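Local coordinates for uncharacterized hypothetical protein (Parabacteroides merdae, PDB 4EI0) that is of unknown function but belongs to the DUF4466 family and folds largely into antiparallel beta-sheets, at residues B[168-174]-B[306-310]; B[148-152]-B[254-259]. All blocks are in the same frame, centred on the assembly; numbering follows the deposited sequence.

Interaction 1: residues B[168-174]-B[306-310]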
ATOM      1  N   PHE B 168     -10.039  -4.333 -47.598  1.00 45.61           N
ATOM      2  CA  PHE B 168      -8.791  -4.309 -46.857  1.00 43.46           C
ATOM      3  C   PHE B 168      -7.861  -3.243 -47.415  1.00 45.62           C
ATOM      4  O   PHE B 168      -6.672  -3.296 -47.138  1.00 43.93           O
ATOM      5  CB  PHE B 168      -8.082  -5.699 -46.947  1.00 49.15           C
ATOM      6  CG  PHE B 168      -8.929  -6.841 -46.460  1.00 44.89           C
ATOM      7  CD1 PHE B 168      -9.046  -7.121 -45.104  1.00 43.80           C
ATOM      8  CD2 PHE B 168      -9.642  -7.594 -47.343  1.00 41.58           C
ATOM      9  CE1 PHE B 168      -9.833  -8.154 -44.669  1.00 41.47           C
ATOM     10  CE2 PHE B 168     -10.446  -8.617 -46.919  1.00 45.13           C
ATOM     11  CZ  PHE B 168     -10.545  -8.902 -45.593  1.00 43.81           C
ATOM     12  N   LEU B 169      -8.387  -2.227 -48.107  1.00 52.01           N
ATOM     13  CA  LEU B 169      -7.518  -1.254 -48.820  1.00 44.26           C
ATOM     14  C   LEU B 169      -7.444   0.133 -48.250  1.00 55.08           C
ATOM     15  O   LEU B 169      -6.682   0.939 -48.744  1.00 46.27           O
ATOM     16  CB  LEU B 169      -7.930  -1.172 -50.317  1.00 56.96           C
ATOM     17  CG  LEU B 169      -7.973  -2.552 -51.053  1.00 60.04           C
ATOM     18  CD1 LEU B 169      -8.390  -2.548 -52.530  1.00 61.08           C
ATOM     19  CD2 LEU B 169      -6.593  -3.209 -50.909  1.00 54.09           C
ATOM     20  N   ASN B 170      -8.202   0.444 -47.207  1.00 45.16           N
ATOM     21  CA  ASN B 170      -8.218   1.773 -46.709  1.00 42.41           C
ATOM     22  C   ASN B 170      -6.999   2.038 -45.808  1.00 47.88           C
ATOM     23  O   ASN B 170      -6.592   1.184 -45.020  1.00 50.07           O
ATOM     24  CB  ASN B 170      -9.513   2.039 -45.928  1.00 46.29           C
ATOM     25  CG  ASN B 170     -10.728   2.220 -46.805  1.00 43.59           C
ATOM     26  OD1 ASN B 170     -10.652   2.323 -48.032  1.00 54.96           O
ATOM     27  ND2 ASN B 170     -11.879   2.262 -46.170  1.00 54.15           N
ATOM     28  N   GLU B 171      -6.457   3.256 -45.868  1.00 41.47           N
ATOM     29  CA  GLU B 171      -5.341   3.682 -45.008  1.00 49.92           C
ATOM     30  C   GLU B 171      -5.711   3.545 -43.533  1.00 44.27           C
ATOM     31  O   GLU B 171      -6.775   4.005 -43.087  1.00 51.11           O
ATOM     32  CB  GLU B 171      -5.008   5.181 -45.105  1.00 65.55           C
ATOM     33  CG  GLU B 171      -4.661   5.951 -46.333  1.00 86.92           C
ATOM     34  CD  GLU B 171      -4.289   7.363 -45.840  1.00 78.29           C
ATOM     35  OE1 GLU B 171      -5.151   8.303 -45.741  1.00 51.91           O
ATOM     36  OE2 GLU B 171      -3.114   7.485 -45.443  1.00 51.59           O
ATOM     37  N   GLY B 172      -4.818   2.980 -42.757  1.00 50.66           N
ATOM     38  CA  GLY B 172      -5.023   2.910 -41.310  1.00 51.35           C
ATOM     39  C   GLY B 172      -6.204   2.110 -40.831  1.00 54.44           C
ATOM     40  O   GLY B 172      -6.495   2.152 -39.652  1.00 51.50           O
ATOM     41  N   GLU B 173      -6.847   1.330 -41.702  1.00 53.94           N
ATOM     42  CA  GLU B 173      -8.064   0.595 -41.341  1.00 50.38           C
ATOM     43  C   GLU B 173      -7.893  -0.860 -41.746  1.00 42.47           C
ATOM     44  O   GLU B 173      -7.880  -1.130 -42.914  1.00 45.45           O
ATOM     45  CB  GLU B 173      -9.270   1.146 -42.099  1.00 49.62           C
ATOM     46  CG  GLU B 173     -10.163   2.153 -41.394  1.00 67.25           C
ATOM     47  CD  GLU B 173     -11.471   2.402 -42.165  1.00 71.01           C
ATOM     48  OE1 GLU B 173     -11.437   3.027 -43.240  1.00 63.37           O
ATOM     49  OE2 GLU B 173     -12.540   1.946 -41.720  1.00 62.07           O
ATOM     50  N   ALA B 174      -7.784  -1.791 -40.788  1.00 45.10           N
ATOM     51  CA  ALA B 174      -7.492  -3.203 -41.112  1.00 41.50           C
ATOM     52  C   ALA B 174      -8.527  -3.782 -42.063  1.00 45.09           C
ATOM     53  O   ALA B 174      -8.205  -4.543 -42.963  1.00 44.74           O
ATOM     54  CB  ALA B 174      -7.404  -4.043 -39.836  1.00 42.29           C
ATOM     55  N   SER B 306     -13.254  -9.515 -36.415  1.00 41.91           N
ATOM     56  CA  SER B 306     -12.101  -8.726 -36.033  1.00 48.06           C
ATOM     57  C   SER B 306     -10.935  -9.082 -36.972  1.00 46.34           C
ATOM     58  O   SER B 306     -10.787 -10.223 -37.347  1.00 41.68           O
ATOM     59  CB  SER B 306     -11.731  -9.060 -34.605  1.00 46.04           C
ATOM     60  OG  SER B 306     -12.840  -8.795 -33.750  1.00 51.57           O
ATOM     61  N   VAL B 307     -10.101  -8.119 -37.331  1.00 43.73           N
ATOM     62  CA  VAL B 307      -9.109  -8.300 -38.428  1.00 38.71           C
ATOM     63  C   VAL B 307      -7.790  -7.698 -38.040  1.00 37.55           C
ATOM     64  O   VAL B 307      -7.753  -6.598 -37.493  1.00 41.09           O
ATOM     65  CB  VAL B 307      -9.616  -7.634 -39.737  1.00 40.35           C
ATOM     66  CG1 VAL B 307      -8.593  -7.702 -40.879  1.00 33.93           C
ATOM     67  CG2 VAL B 307     -10.969  -8.183 -40.149  1.00 36.64           C
ATOM     68  N   LYS B 308      -6.715  -8.446 -38.258  1.00 40.97           N
ATOM     69  CA  LYS B 308      -5.368  -7.928 -38.325  1.00 43.59           C
ATOM     70  C   LYS B 308      -4.978  -7.858 -39.782  1.00 44.34           C
ATOM     71  O   LYS B 308      -5.304  -8.764 -40.555  1.00 42.47           O
ATOM     72  CB  LYS B 308      -4.401  -8.802 -37.591  1.00 37.59           C
ATOM     73  CG  LYS B 308      -4.387  -8.542 -36.099  1.00 44.78           C
ATOM     74  CD  LYS B 308      -3.532  -9.516 -35.322  1.00 46.10           C
ATOM     75  CE  LYS B 308      -3.341  -9.110 -33.853  1.00 41.52           C
ATOM     76  NZ  LYS B 308      -2.474 -10.065 -33.118  1.00 40.90           N
ATOM     77  N   ARG B 309      -4.348  -6.751 -40.170  1.00 35.96           N
ATOM     78  CA  ARG B 309      -3.855  -6.571 -41.586  1.00 38.78           C
ATOM     79  C   ARG B 309      -2.387  -6.181 -41.576  1.00 41.68           C
ATOM     80  O   ARG B 309      -1.935  -5.468 -40.676  1.00 42.04           O
ATOM     81  CB  ARG B 309      -4.687  -5.508 -42.277  1.00 45.96           C
ATOM     82  CG  ARG B 309      -4.358  -5.299 -43.753  1.00 48.17           C
ATOM     83  CD  ARG B 309      -5.025  -4.081 -44.363  1.00 41.52           C
ATOM     84  NE  ARG B 309      -4.511  -2.846 -43.810  1.00 39.56           N
ATOM     85  CZ  ARG B 309      -4.866  -1.620 -44.194  1.00 43.67           C
ATOM     86  NH1 ARG B 309      -5.729  -1.438 -45.178  1.00 41.10           N
ATOM     87  NH2 ARG B 309      -4.336  -0.561 -43.574  1.00 42.71           N
ATOM     88  N   TYR B 310      -1.633  -6.655 -42.569  1.00 40.48           N
ATOM     89  CA  TYR B 310      -0.209  -6.404 -42.668  1.00 35.24           C
ATOM     90  C   TYR B 310       0.105  -6.052 -44.136  1.00 47.07           C
ATOM     91  O   TYR B 310      -0.256  -6.793 -45.051  1.00 42.08           O
ATOM     92  CB  TYR B 310       0.567  -7.664 -42.226  1.00 38.40           C
ATOM     93  CG  TYR B 310       2.080  -7.568 -42.321  1.00 35.04           C
ATOM     94  CD1 TYR B 310       2.807  -7.060 -41.308  1.00 42.00           C
ATOM     95  CD2 TYR B 310       2.747  -7.966 -43.468  1.00 42.91           C
ATOM     96  CE1 TYR B 310       4.192  -6.958 -41.392  1.00 49.55           C
ATOM     97  CE2 TYR B 310       4.112  -7.868 -43.576  1.00 53.37           C
ATOM     98  CZ  TYR B 310       4.832  -7.335 -42.527  1.00 45.58           C
ATOM     99  OH  TYR B 310       6.195  -7.240 -42.595  1.00 49.02           O
TER

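Interaction 2: residues B[148-152]-B[254-259]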
ATOM      1  N   ILE B 148       7.578  -1.764 -32.494  1.00 40.51           N
ATOM      2  CA  ILE B 148       6.163  -1.466 -32.780  1.00 39.66           C
ATOM      3  C   ILE B 148       5.854  -2.192 -34.118  1.00 45.48           C
ATOM      4  O   ILE B 148       6.633  -2.106 -35.100  1.00 46.18           O
ATOM      5  CB  ILE B 148       5.925   0.069 -32.912  1.00 44.02           C
ATOM      6  CG1 ILE B 148       6.446   0.836 -31.672  1.00 46.81           C
ATOM      7  CG2 ILE B 148       4.483   0.381 -33.221  1.00 39.73           C
ATOM      8  CD1 ILE B 148       5.841   0.445 -30.339  1.00 42.58           C
ATOM      9  N   SER B 149       4.751  -2.915 -34.134  1.00 45.32           N
ATOM     10  CA  SER B 149       4.321  -3.705 -35.240  1.00 46.25           C
ATOM     11  C   SER B 149       3.988  -2.787 -36.439  1.00 45.27           C
ATOM     12  O   SER B 149       3.660  -1.640 -36.253  1.00 44.38           O
ATOM     13  CB  SER B 149       3.064  -4.424 -34.824  1.00 53.47           C
ATOM     14  OG  SER B 149       2.513  -5.155 -35.893  1.00 49.61           O
ATOM     15  N   LYS B 150       4.022  -3.353 -37.642  1.00 43.59           N
ATOM     16  CA  LYS B 150       3.443  -2.727 -38.857  1.00 46.18           C
ATOM     17  C   LYS B 150       1.951  -2.951 -39.001  1.00 45.07           C
ATOM     18  O   LYS B 150       1.289  -2.359 -39.875  1.00 45.73           O
ATOM     19  CB  LYS B 150       4.124  -3.266 -40.109  1.00 46.20           C
ATOM     20  CG  LYS B 150       5.578  -2.818 -40.262  1.00 55.81           C
ATOM     21  CD  LYS B 150       6.251  -3.329 -41.544  1.00 64.49           C
ATOM     22  CE  LYS B 150       5.287  -3.487 -42.725  1.00 66.36           C
ATOM     23  NZ  LYS B 150       6.004  -3.652 -44.025  1.00 71.84           N
HETATM   24  N   MSE B 151       1.400  -3.800 -38.156  1.00 40.63           N
HETATM   25  CA  MSE B 151       0.023  -4.239 -38.360  1.00 39.42           C
HETATM   26  C   MSE B 151      -0.987  -3.157 -38.030  1.00 40.74           C
HETATM   27  O   MSE B 151      -0.722  -2.252 -37.236  1.00 42.89           O
HETATM   28  CB  MSE B 151      -0.290  -5.470 -37.511  1.00 42.23           C
HETATM   29  CG  MSE B 151       0.396  -6.719 -37.942  1.00 44.26           C
HETATM   30 SE   MSE B 151      -0.072  -8.288 -36.846  0.75 43.58          SE
HETATM   31  CE  MSE B 151       0.583  -7.557 -35.103  1.00 46.57           C
ATOM     32  N   ASP B 152      -2.135  -3.260 -38.684  1.00 39.74           N
ATOM     33  CA  ASP B 152      -3.367  -2.593 -38.298  1.00 41.36           C
ATOM     34  C   ASP B 152      -4.304  -3.615 -37.731  1.00 40.83           C
ATOM     35  O   ASP B 152      -4.251  -4.795 -38.114  1.00 43.61           O
ATOM     36  CB  ASP B 152      -4.041  -1.966 -39.506  1.00 45.17           C
ATOM     37  CG  ASP B 152      -3.412  -0.633 -39.912  1.00 52.25           C
ATOM     38  OD1 ASP B 152      -3.416   0.296 -39.091  1.00 46.43           O
ATOM     39  OD2 ASP B 152      -2.923  -0.513 -41.064  1.00 51.53           O
ATOM     40  N   ILE B 254      -0.858 -13.486 -33.358  1.00 48.26           N
ATOM     41  CA  ILE B 254      -0.366 -13.353 -34.724  1.00 46.53           C
ATOM     42  C   ILE B 254       0.450 -12.091 -34.766  1.00 41.57           C
ATOM     43  O   ILE B 254      -0.035 -11.001 -34.378  1.00 43.91           O
ATOM     44  CB  ILE B 254      -1.520 -13.250 -35.727  1.00 51.69           C
ATOM     45  CG1 ILE B 254      -2.374 -14.528 -35.658  1.00 51.40           C
ATOM     46  CG2 ILE B 254      -1.025 -12.996 -37.152  1.00 43.12           C
ATOM     47  CD1 ILE B 254      -3.724 -14.308 -36.311  1.00 51.14           C
ATOM     48  N   ASP B 255       1.675 -12.216 -35.234  1.00 49.93           N
ATOM     49  CA  ASP B 255       2.576 -11.068 -35.302  0.50 49.22           C
ATOM     50  C   ASP B 255       2.992 -10.863 -36.765  1.00 50.31           C
ATOM     51  O   ASP B 255       2.561 -11.605 -37.700  1.00 47.79           O
ATOM     52  CB  ASP B 255       3.787 -11.245 -34.341  0.50 51.70           C
ATOM     53  CG  ASP B 255       4.483  -9.907 -33.957  0.50 48.89           C
ATOM     54  OD1 ASP B 255       4.156  -8.835 -34.503  0.50 47.18           O
ATOM     55  OD2 ASP B 255       5.400  -9.952 -33.112  0.50 60.06           O
ATOM     56  N   ASP B 256       3.809  -9.847 -36.981  1.00 46.24           N
ATOM     57  CA  ASP B 256       4.284  -9.526 -38.322  1.00 51.64           C
ATOM     58  C   ASP B 256       4.928 -10.740 -39.049  1.00 49.56           C
ATOM     59  O   ASP B 256       4.737 -10.924 -40.220  1.00 46.41           O
ATOM     60  CB  ASP B 256       5.299  -8.372 -38.272  1.00 51.89           C
ATOM     61  CG  ASP B 256       4.706  -7.045 -37.720  1.00 52.61           C
ATOM     62  OD1 ASP B 256       3.704  -7.033 -36.981  1.00 51.44           O
ATOM     63  OD2 ASP B 256       5.271  -5.981 -38.073  1.00 49.41           O
ATOM     64  N   LEU B 257       5.729 -11.525 -38.354  1.00 58.93           N
ATOM     65  CA  LEU B 257       6.479 -12.602 -39.010  1.00 58.13           C
ATOM     66  C   LEU B 257       5.522 -13.683 -39.566  1.00 58.42           C
ATOM     67  O   LEU B 257       5.760 -14.243 -40.628  1.00 59.05           O
ATOM     68  CB  LEU B 257       7.507 -13.205 -38.036  1.00 58.21           C
ATOM     69  CG  LEU B 257       8.247 -14.484 -38.492  1.00 59.98           C
ATOM     70  CD1 LEU B 257       9.177 -14.134 -39.655  1.00 60.09           C
ATOM     71  CD2 LEU B 257       8.963 -15.171 -37.323  1.00 60.31           C
ATOM     72  N   ASP B 258       4.431 -13.942 -38.853  1.00 49.93           N
ATOM     73  CA  ASP B 258       3.400 -14.887 -39.290  1.00 49.39           C
ATOM     74  C   ASP B 258       2.789 -14.434 -40.620  1.00 59.47           C
ATOM     75  O   ASP B 258       2.503 -15.260 -41.477  1.00 53.85           O
ATOM     76  CB  ASP B 258       2.290 -14.984 -38.243  1.00 47.51           C
ATOM     77  CG  ASP B 258       2.815 -15.456 -36.893  1.00 57.91           C
ATOM     78  OD1 ASP B 258       3.450 -16.519 -36.852  1.00 70.75           O
ATOM     79  OD2 ASP B 258       2.623 -14.763 -35.863  1.00 61.26           O
ATOM     80  N   PHE B 259       2.565 -13.132 -40.790  1.00 49.51           N
ATOM     81  CA  PHE B 259       2.094 -12.620 -42.090  1.00 44.43           C
ATOM     82  C   PHE B 259       3.112 -12.758 -43.193  1.00 53.82           C
ATOM     83  O   PHE B 259       2.752 -13.106 -44.354  1.00 54.46           O
ATOM     84  CB  PHE B 259       1.638 -11.183 -41.981  1.00 54.44           C
ATOM     85  CG  PHE B 259       0.278 -11.052 -41.405  1.00 42.92           C
ATOM     86  CD1 PHE B 259      -0.787 -11.498 -42.119  1.00 44.02           C
ATOM     87  CD2 PHE B 259       0.084 -10.535 -40.130  1.00 44.42           C
ATOM     88  CE1 PHE B 259      -2.052 -11.426 -41.608  1.00 47.91           C
ATOM     89  CE2 PHE B 259      -1.192 -10.435 -39.616  1.00 37.24           C
ATOM     90  CZ  PHE B 259      -2.249 -10.883 -40.364  1.00 43.94           C
TER

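Interaction 1: residues B[168-174]-B[306-310]
Arg309, on strand 302-311, reaches into the loop 168-174 and donates to the backbone carbonyls of Phe168 and Asn170; the loop joins strands 165-167 and 176-178 and contains a type II beta turn from Asn170 to Glu173. One guanidinium nitrogen does most of the work. Arg309 NH1 gives a bond of 2.9 Å to Phe168 O, close to the guanidinium plane, and one of 2.8 Å to Asn170 O, tilted 15° from that plane. At both carbonyls the donor sits above the C=O plane. NH2 adds a weak bond to Asn170 O, and also forms a salt bridge with Asp152, whose charge probably offsets that of the arginine. Glu173 O lies over one guanidinium face, 3.1 Å from Arg309 NH1, but the angle is too poor for a bond. CG of Arg309 stands anti to the backbone N (chi1 -176°), and a bend at chi3 (67°) turns the guanidinium among the carbonyls.

Within the turn, Asn170 ND2 donates to Glu173 OE1 from above the carboxylate plane, while Lys192 meets Asn170 OD1 and His176 meets Glu173 OE2. Asn170 O also takes a weak bond from Glu173 N across the turn.

Apolar groups fill in nearer the strand. The CG1 branch of Val307 touches the edge of the Phe168 ring at CE1 and packs against the methyl of Ala174. Ala174 O, buried here, has no hydrogen-bonding partner in the model: the nearest atom across the contact is an aliphatic carbon, Arg309 CD, at 3.5 Å.

Interaction 2: residues B[148-152]-B[254-259]
An ST turn in the loop 148-152 docks on the first turn of helix 256-261, with Ser149 and Lys150 both meeting the carboxylate of Asp256. The loop links strand 138-147 of one antiparallel sheet to strand 152-159 of another. Ser149 OG accepts from Met151 N at 2.9 Å, which defines the turn. Ser149 OG also faces Asp256 OD1 at 2.5 Å, a separation short enough that the exact length is doubtful. The other carboxylate oxygen, Asp256 OD2, receives Lys150 N at 2.9 Å on its syn lone pair, and the N-H...O angle of 175° makes this bond nearly straight. The bond from Lys150 N, with the serine hydroxyl at the other oxygen, probably limits the rotation of the carboxylate. The lysine ammonium lies away from it and bonds instead to Lys311 O.

Asp255 occupies the helix N-cap position without a capping bond from its side chain. Asp255 N donates to Asp258 OD2, which accepts on its anti lone pair.

Residue 151 is a selenomethionine. Met151 CG passes beside Asp256 OD1, and a bend at chi3 (-60°) carries Met151 CE to 3.6 Å from Ile254 O. The selenium of Met151 makes a Met-aromatic contact at the edge of the Phe259 ring, 81° off the ring normal, with Met151 SE 3.7 Å from Phe259 CE2.

In the fold
Interactions 1 and 2 lie with their centres about 12 Å apart and meet along strand 302-311. Asp152, at the end of 148-152, ties the two together, its OD2 lying 2.9 Å from Arg309 NH2. Its other oxygen, OD1, pairs with Arg121, so one carboxylate connects two arginines. On the helix side, Lys308 NZ probably bonds to Ile254 O at 2.9 Å, and Tyr310 CB packs 3.5 Å from Phe259 CG. The strand therefore presents alternate residues to the two contacts, Val307 and Arg309 to the loop, Lys308 and Tyr310 to the helix.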